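Local coordinates for hypothetical protein (Staphylococcus aureus subsp. aureus, PDB 2IL5) that is of unknown function but belongs to the Activator of Hsp90 ATPase homolog 1-like family of the Bet v 1-like clan, at residues E10-E15 with L137-K142; Y124-E129 with K144-A149. All blocks are in the same frame, centred on the assembly; numbering follows the deposited sequence.

Contact 1: E10-E15 with L137-K142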
loop_
_atom_site.group_PDB
_atom_site.type_symbol
_atom_site.label_atom_id
_atom_site.label_comp_id
_atom_site.label_asym_id
_atom_site.label_seq_id
_atom_site.Cartn_x
_atom_site.Cartn_y
_atom_site.Cartn_z
ATOM N N GLU A 10 14.992 5.568 19.474
ATOM C CA GLU A 10 15.824 4.465 18.968
ATOM C C GLU A 10 15.196 3.631 17.830
ATOM O O GLU A 10 15.870 2.808 17.213
ATOM C CB GLU A 10 16.300 3.591 20.139
ATOM C CG GLU A 10 17.290 4.323 21.057
ATOM C CD GLU A 10 17.906 3.437 22.141
ATOM O OE1 GLU A 10 17.834 2.193 22.036
ATOM O OE2 GLU A 10 18.477 3.993 23.105
ATOM N N ASN A 11 13.913 3.855 17.572
ATOM C CA ASN A 11 13.201 3.198 16.496
ATOM C C ASN A 11 13.622 3.791 15.169
ATOM O O ASN A 11 13.684 5.024 15.041
ATOM C CB ASN A 11 11.704 3.385 16.654
ATOM C CG ASN A 11 11.114 2.599 17.828
ATOM O OD1 ASN A 11 11.769 1.755 18.459
ATOM N ND2 ASN A 11 9.846 2.878 18.116
ATOM N N GLU A 12 13.915 2.922 14.194
ATOM C CA GLU A 12 14.379 3.343 12.869
ATOM C C GLU A 12 13.385 2.869 11.845
ATOM O O GLU A 12 12.592 1.974 12.124
ATOM C CB GLU A 12 15.756 2.758 12.525
ATOM C CG GLU A 12 16.862 3.170 13.455
ATOM C CD GLU A 12 18.060 2.219 13.408
ATOM O OE1 GLU A 12 18.190 1.426 12.453
ATOM O OE2 GLU A 12 18.892 2.271 14.336
ATOM N N HIS A 13 13.460 3.481 10.660
ATOM C CA HIS A 13 12.560 3.225 9.567
ATOM C C HIS A 13 13.093 2.127 8.668
ATOM O O HIS A 13 14.282 2.034 8.444
ATOM C CB HIS A 13 12.398 4.490 8.720
ATOM C CG HIS A 13 11.711 5.623 9.433
ATOM N ND1 HIS A 13 10.340 5.689 9.590
ATOM C CD2 HIS A 13 12.201 6.763 9.974
ATOM C CE1 HIS A 13 10.023 6.799 10.231
ATOM N NE2 HIS A 13 11.133 7.472 10.469
ATOM N N VAL A 14 12.213 1.285 8.147
ATOM C CA VAL A 14 12.554 0.622 6.915
ATOM C C VAL A 14 11.843 1.325 5.747
ATOM O O VAL A 14 10.735 1.855 5.899
ATOM C CB VAL A 14 12.381 -0.922 6.927
ATOM C CG1 VAL A 14 13.074 -1.536 8.163
ATOM C CG2 VAL A 14 10.977 -1.306 6.880
ATOM N N GLU A 15 12.516 1.291 4.597
ATOM C CA GLU A 15 12.028 1.846 3.389
ATOM C C GLU A 15 11.970 0.813 2.287
ATOM O O GLU A 15 12.936 0.100 2.037
ATOM C CB GLU A 15 12.893 3.053 2.988
ATOM C CG GLU A 15 12.810 4.137 4.032
ATOM C CD GLU A 15 13.729 5.286 3.785
ATOM O OE1 GLU A 15 14.948 5.122 3.933
ATOM O OE2 GLU A 15 13.236 6.384 3.453
ATOM N N LEU A 137 22.900 -6.098 16.221
ATOM C CA LEU A 137 22.701 -7.131 15.221
ATOM C C LEU A 137 21.277 -7.631 15.212
ATOM O O LEU A 137 20.672 -7.788 14.156
ATOM C CB LEU A 137 23.675 -8.292 15.487
ATOM C CG LEU A 137 23.809 -9.295 14.343
ATOM C CD1 LEU A 137 24.252 -8.603 13.044
ATOM C CD2 LEU A 137 24.756 -10.440 14.726
ATOM N N GLU A 138 20.735 -7.895 16.384
ATOM C CA GLU A 138 19.358 -8.349 16.488
ATOM C C GLU A 138 18.369 -7.361 15.893
ATOM O O GLU A 138 17.427 -7.778 15.243
ATOM C CB GLU A 138 18.975 -8.673 17.942
ATOM C CG GLU A 138 19.711 -9.849 18.505
ATOM C CD GLU A 138 19.535 -9.989 19.993
ATOM O OE1 GLU A 138 19.440 -8.979 20.694
ATOM O OE2 GLU A 138 19.516 -11.127 20.476
ATOM N N TYR A 139 18.582 -6.074 16.130
ATOM C CA TYR A 139 17.737 -5.008 15.591
ATOM C C TYR A 139 17.817 -4.901 14.066
ATOM O O TYR A 139 16.811 -4.744 13.356
ATOM C CB TYR A 139 18.135 -3.664 16.199
ATOM C CG TYR A 139 17.086 -2.635 15.900
ATOM C CD1 TYR A 139 15.724 -2.982 15.952
ATOM C CD2 TYR A 139 17.427 -1.343 15.492
ATOM C CE1 TYR A 139 14.751 -2.087 15.635
ATOM C CE2 TYR A 139 16.439 -0.426 15.190
ATOM C CZ TYR A 139 15.101 -0.821 15.269
ATOM O OH TYR A 139 14.101 0.081 15.025
ATOM N N LYS A 140 19.042 -4.975 13.573
ATOM C CA LYS A 140 19.297 -4.988 12.181
ATOM C C LYS A 140 18.646 -6.196 11.491
ATOM O O LYS A 140 18.060 -6.037 10.428
ATOM C CB LYS A 140 20.794 -4.864 11.933
ATOM C CG LYS A 140 21.316 -5.553 10.672
ATOM C CD LYS A 140 22.581 -4.830 10.123
ATOM C CE LYS A 140 23.093 -5.545 8.865
ATOM N NZ LYS A 140 23.821 -4.646 7.932
ATOM N N GLN A 141 18.717 -7.375 12.110
ATOM C CA GLN A 141 18.032 -8.555 11.614
ATOM C C GLN A 141 16.507 -8.447 11.599
ATOM O O GLN A 141 15.884 -8.931 10.667
ATOM C CB GLN A 141 18.536 -9.851 12.326
ATOM C CG GLN A 141 20.087 -10.030 12.103
ATOM C CD GLN A 141 20.811 -11.193 12.888
ATOM O OE1 GLN A 141 21.778 -11.783 12.357
ATOM N NE2 GLN A 141 20.377 -11.485 14.138
ATOM N N LYS A 142 15.907 -7.852 12.643
ATOM C CA LYS A 142 14.465 -7.595 12.690
ATOM C C LYS A 142 13.997 -6.601 11.580
ATOM O O LYS A 142 12.930 -6.778 11.032
ATOM C CB LYS A 142 14.040 -7.032 14.050
ATOM C CG LYS A 142 12.522 -6.827 14.157
ATOM C CD LYS A 142 12.051 -6.271 15.477
ATOM C CE LYS A 142 10.508 -6.079 15.499
ATOM N NZ LYS A 142 10.134 -5.301 16.689
#
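Glu10, Asn11 and Glu12 all meet the side chain of Tyr139 on the facing helix, near the start of the first strand of a Bet v 1-like (helix-grip) fold and where the long C-terminal helix has just begun. Glu10 takes part through its backbone: its carbonyl O stands obliquely to the ring, 3.9 Å from Tyr139 CE2. Asn11 turns its CB away from the helix, and its OD1 accepts a hydrogen bond from the backbone N of Lys130; what it offers the tyrosine is its CA, 3.6 Å from Tyr139 OH. The backbone N of Glu12 donates to Tyr139 OH over 3.0 Å, with a nearly straight N-H...O angle of 163°. The same hydroxyl probably also hydrogen-bonds to the carbonyl O of Val128, so a single phenol reaches the backbones of two neighbouring strands. Tyr139 gets there because its CG lies anti to the backbone N (chi1 -167°), carrying the ring out from the helix. The chain of Glu12, extended beyond CG, runs past the ring edge, and its OE1 forms a salt bridge with Lys143 NZ. The Glu12 carboxylate, its plane turned 73° from the ring, brings CD to 3.6 Å from Tyr139 CE2, with OE2 lying in the ring plane.

Contact 2: Y124-E129 with K144-A149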
loop_
_atom_site.group_PDB
_atom_site.type_symbol
_atom_site.label_atom_id
_atom_site.label_comp_id
_atom_site.label_asym_id
_atom_site.label_seq_id
_atom_site.Cartn_x
_atom_site.Cartn_y
_atom_site.Cartn_z
ATOM N N TYR A 124 7.642 3.296 0.324
ATOM C CA TYR A 124 6.984 3.043 1.581
ATOM C C TYR A 124 7.969 3.190 2.726
ATOM O O TYR A 124 9.104 2.697 2.635
ATOM C CB TYR A 124 6.418 1.639 1.560
ATOM C CG TYR A 124 5.947 1.009 2.872
ATOM C CD1 TYR A 124 4.657 1.233 3.371
ATOM C CD2 TYR A 124 6.786 0.117 3.575
ATOM C CE1 TYR A 124 4.194 0.587 4.538
ATOM C CE2 TYR A 124 6.362 -0.507 4.765
ATOM C CZ TYR A 124 5.071 -0.290 5.229
ATOM O OH TYR A 124 4.685 -0.924 6.403
ATOM N N ARG A 125 7.516 3.845 3.797
ATOM C CA ARG A 125 8.316 4.031 5.012
ATOM C C ARG A 125 7.552 3.527 6.244
ATOM O O ARG A 125 6.387 3.870 6.440
ATOM C CB ARG A 125 8.691 5.479 5.185
ATOM C CG ARG A 125 9.791 5.628 6.192
ATOM C CD ARG A 125 10.242 7.038 6.426
ATOM N NE ARG A 125 9.213 8.025 6.710
ATOM C CZ ARG A 125 8.787 8.955 5.837
ATOM N NH1 ARG A 125 9.210 8.988 4.571
ATOM N NH2 ARG A 125 7.894 9.839 6.211
ATOM N N SER A 126 8.202 2.696 7.047
ATOM C CA SER A 126 7.581 2.175 8.259
ATOM C C SER A 126 8.557 2.119 9.418
ATOM O O SER A 126 9.676 1.684 9.242
ATOM C CB SER A 126 7.058 0.754 8.032
ATOM O OG SER A 126 6.395 0.309 9.208
ATOM N N LEU A 127 8.121 2.542 10.591
ATOM C CA LEU A 127 8.973 2.563 11.788
ATOM C C LEU A 127 9.022 1.211 12.408
ATOM O O LEU A 127 7.968 0.649 12.682
ATOM C CB LEU A 127 8.395 3.507 12.845
ATOM C CG LEU A 127 9.069 4.841 12.954
ATOM C CD1 LEU A 127 8.335 5.604 14.008
ATOM C CD2 LEU A 127 10.543 4.668 13.360
ATOM N N VAL A 128 10.212 0.658 12.606
ATOM C CA VAL A 128 10.297 -0.643 13.304
ATOM C C VAL A 128 10.702 -0.526 14.808
ATOM O O VAL A 128 11.607 0.175 15.211
ATOM C CB VAL A 128 10.860 -1.845 12.416
ATOM C CG1 VAL A 128 11.504 -1.357 11.141
ATOM C CG2 VAL A 128 11.720 -2.908 13.210
ATOM N N GLU A 129 9.908 -1.153 15.642
ATOM C CA GLU A 129 10.104 -1.003 17.066
ATOM C C GLU A 129 11.321 -1.813 17.512
ATOM O O GLU A 129 11.504 -2.990 17.125
ATOM C CB GLU A 129 8.857 -1.405 17.830
ATOM C CG GLU A 129 8.561 -0.505 19.001
ATOM C CD GLU A 129 7.663 0.680 18.639
ATOM O OE1 GLU A 129 7.873 1.286 17.545
ATOM O OE2 GLU A 129 6.756 1.013 19.457
ATOM N N LYS A 144 15.598 -6.105 8.603
ATOM C CA LYS A 144 15.747 -6.851 7.385
ATOM C C LYS A 144 14.567 -7.819 7.115
ATOM O O LYS A 144 14.056 -7.853 6.007
ATOM C CB LYS A 144 17.101 -7.570 7.378
ATOM C CG LYS A 144 17.326 -8.512 6.209
ATOM C CD LYS A 144 17.985 -7.840 4.997
ATOM C CE LYS A 144 16.970 -7.041 4.121
ATOM N NZ LYS A 144 17.190 -7.207 2.634
ATOM N N GLU A 145 14.151 -8.573 8.129
ATOM C CA GLU A 145 12.995 -9.485 8.068
ATOM C C GLU A 145 11.721 -8.711 7.758
ATOM O O GLU A 145 10.889 -9.148 6.969
ATOM C CB GLU A 145 12.790 -10.213 9.415
ATOM C CG GLU A 145 13.369 -11.589 9.542
ATOM C CD GLU A 145 14.009 -11.874 10.924
ATOM O OE1 GLU A 145 13.465 -11.460 11.991
ATOM O OE2 GLU A 145 15.087 -12.514 10.922
ATOM N N TYR A 146 11.549 -7.604 8.460
ATOM C CA TYR A 146 10.414 -6.701 8.250
ATOM C C TYR A 146 10.376 -6.101 6.811
ATOM O O TYR A 146 9.339 -6.141 6.156
ATOM C CB TYR A 146 10.358 -5.601 9.349
ATOM C CG TYR A 146 9.145 -4.747 9.210
ATOM C CD1 TYR A 146 7.878 -5.242 9.536
ATOM C CD2 TYR A 146 9.242 -3.459 8.689
ATOM C CE1 TYR A 146 6.743 -4.452 9.366
ATOM C CE2 TYR A 146 8.116 -2.667 8.498
ATOM C CZ TYR A 146 6.874 -3.156 8.839
ATOM O OH TYR A 146 5.762 -2.343 8.671
ATOM N N HIS A 147 11.507 -5.605 6.326
ATOM C CA HIS A 147 11.678 -5.139 4.974
ATOM C C HIS A 147 11.314 -6.191 3.932
ATOM O O HIS A 147 10.609 -5.881 2.972
ATOM C CB HIS A 147 13.124 -4.698 4.731
ATOM C CG HIS A 147 13.393 -4.249 3.319
ATOM N ND1 HIS A 147 13.770 -5.125 2.322
ATOM C CD2 HIS A 147 13.340 -3.024 2.738
ATOM C CE1 HIS A 147 13.933 -4.461 1.187
ATOM N NE2 HIS A 147 13.680 -3.186 1.410
ATOM N N ASP A 148 11.835 -7.413 4.085
ATOM C CA ASP A 148 11.583 -8.478 3.122
ATOM C C ASP A 148 10.116 -8.934 3.120
ATOM O O ASP A 148 9.586 -9.303 2.066
ATOM C CB ASP A 148 12.511 -9.690 3.373
ATOM C CG ASP A 148 13.982 -9.378 3.121
ATOM O OD1 ASP A 148 14.316 -8.336 2.495
ATOM O OD2 ASP A 148 14.818 -10.198 3.530
ATOM N N ALA A 149 9.493 -8.936 4.291
ATOM C CA ALA A 149 8.078 -9.218 4.449
ATOM C C ALA A 149 7.195 -8.173 3.742
ATOM O O ALA A 149 6.184 -8.517 3.104
ATOM C CB ALA A 149 7.698 -9.301 5.964
#
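Tyr146 OH of the helix lies 2.9 Å from Tyr124 OH and 2.8 Å from Ser126 OG, both on the facing strand. The two phenols are hydrogen-bonded, and the serine hydroxyl lies within hydrogen-bonding distance of the same oxygen. Asp104 reaches both strand residues, hydrogen-bonded to Ser126 OG through OD1 and to Tyr124 OH through OD2, which would fix the position of both hydroxyls; its charge may bias how their protons are shared. On the helix itself, Asp148 OD1 forms a salt bridge with Lys144 NZ on its syn side, at 3.1 Å, and accepts a hydrogen bond from His147 ND1 on its anti side. The tyrosine side chains cross at about a right angle, with Tyr146 OH near the plane of the Tyr124 ring, at its edge. Ser126 adds a nonpolar touch, its CB lying in the plane of the Tyr146 ring at 3.6 Å from Tyr146 CE2.

These residues join the last strand of the helix-grip fold to the C-terminal helix packed on its sheet; the strand and helix segments run 10.1 Å apart at closest approach, and their N-to-C directions lie 148° apart. With CG anti to its backbone N (chi1 -175°), Tyr146 spans that gap. Closer to the ring's root, Val128 CG1 packs obliquely against it, 3.9 Å from Tyr146 CD2, while Val14 of the edge strand also touches the tyrosine. Earlier in the strand, the Tyr124 ring meets Phe154 edge-to-face and packs on Met150.

In the fold
Contacts 1 and 2 illustrate how one long helix can be fastened to a sheet at successive points. Their centres lie 8 Å apart; both use helix 136-166, while strands 12-22 and 118-128, adjacent and antiparallel in the same sheet, supply the other sides. In chain order the segments alternate, 10-15, 124-129, 137-142, 144-149, so the N-terminal strand and the C-terminal helix are brought together from more than 120 residues apart. The contacts also touch directly: Lys142 NZ of contact 1 lies 2.7 Å from Glu129 O of contact 2, probably hydrogen-bonded. Contact 2 is buried, its centre about 13 Å from the chain's centre, against about 21 Å for the centre of contact 1.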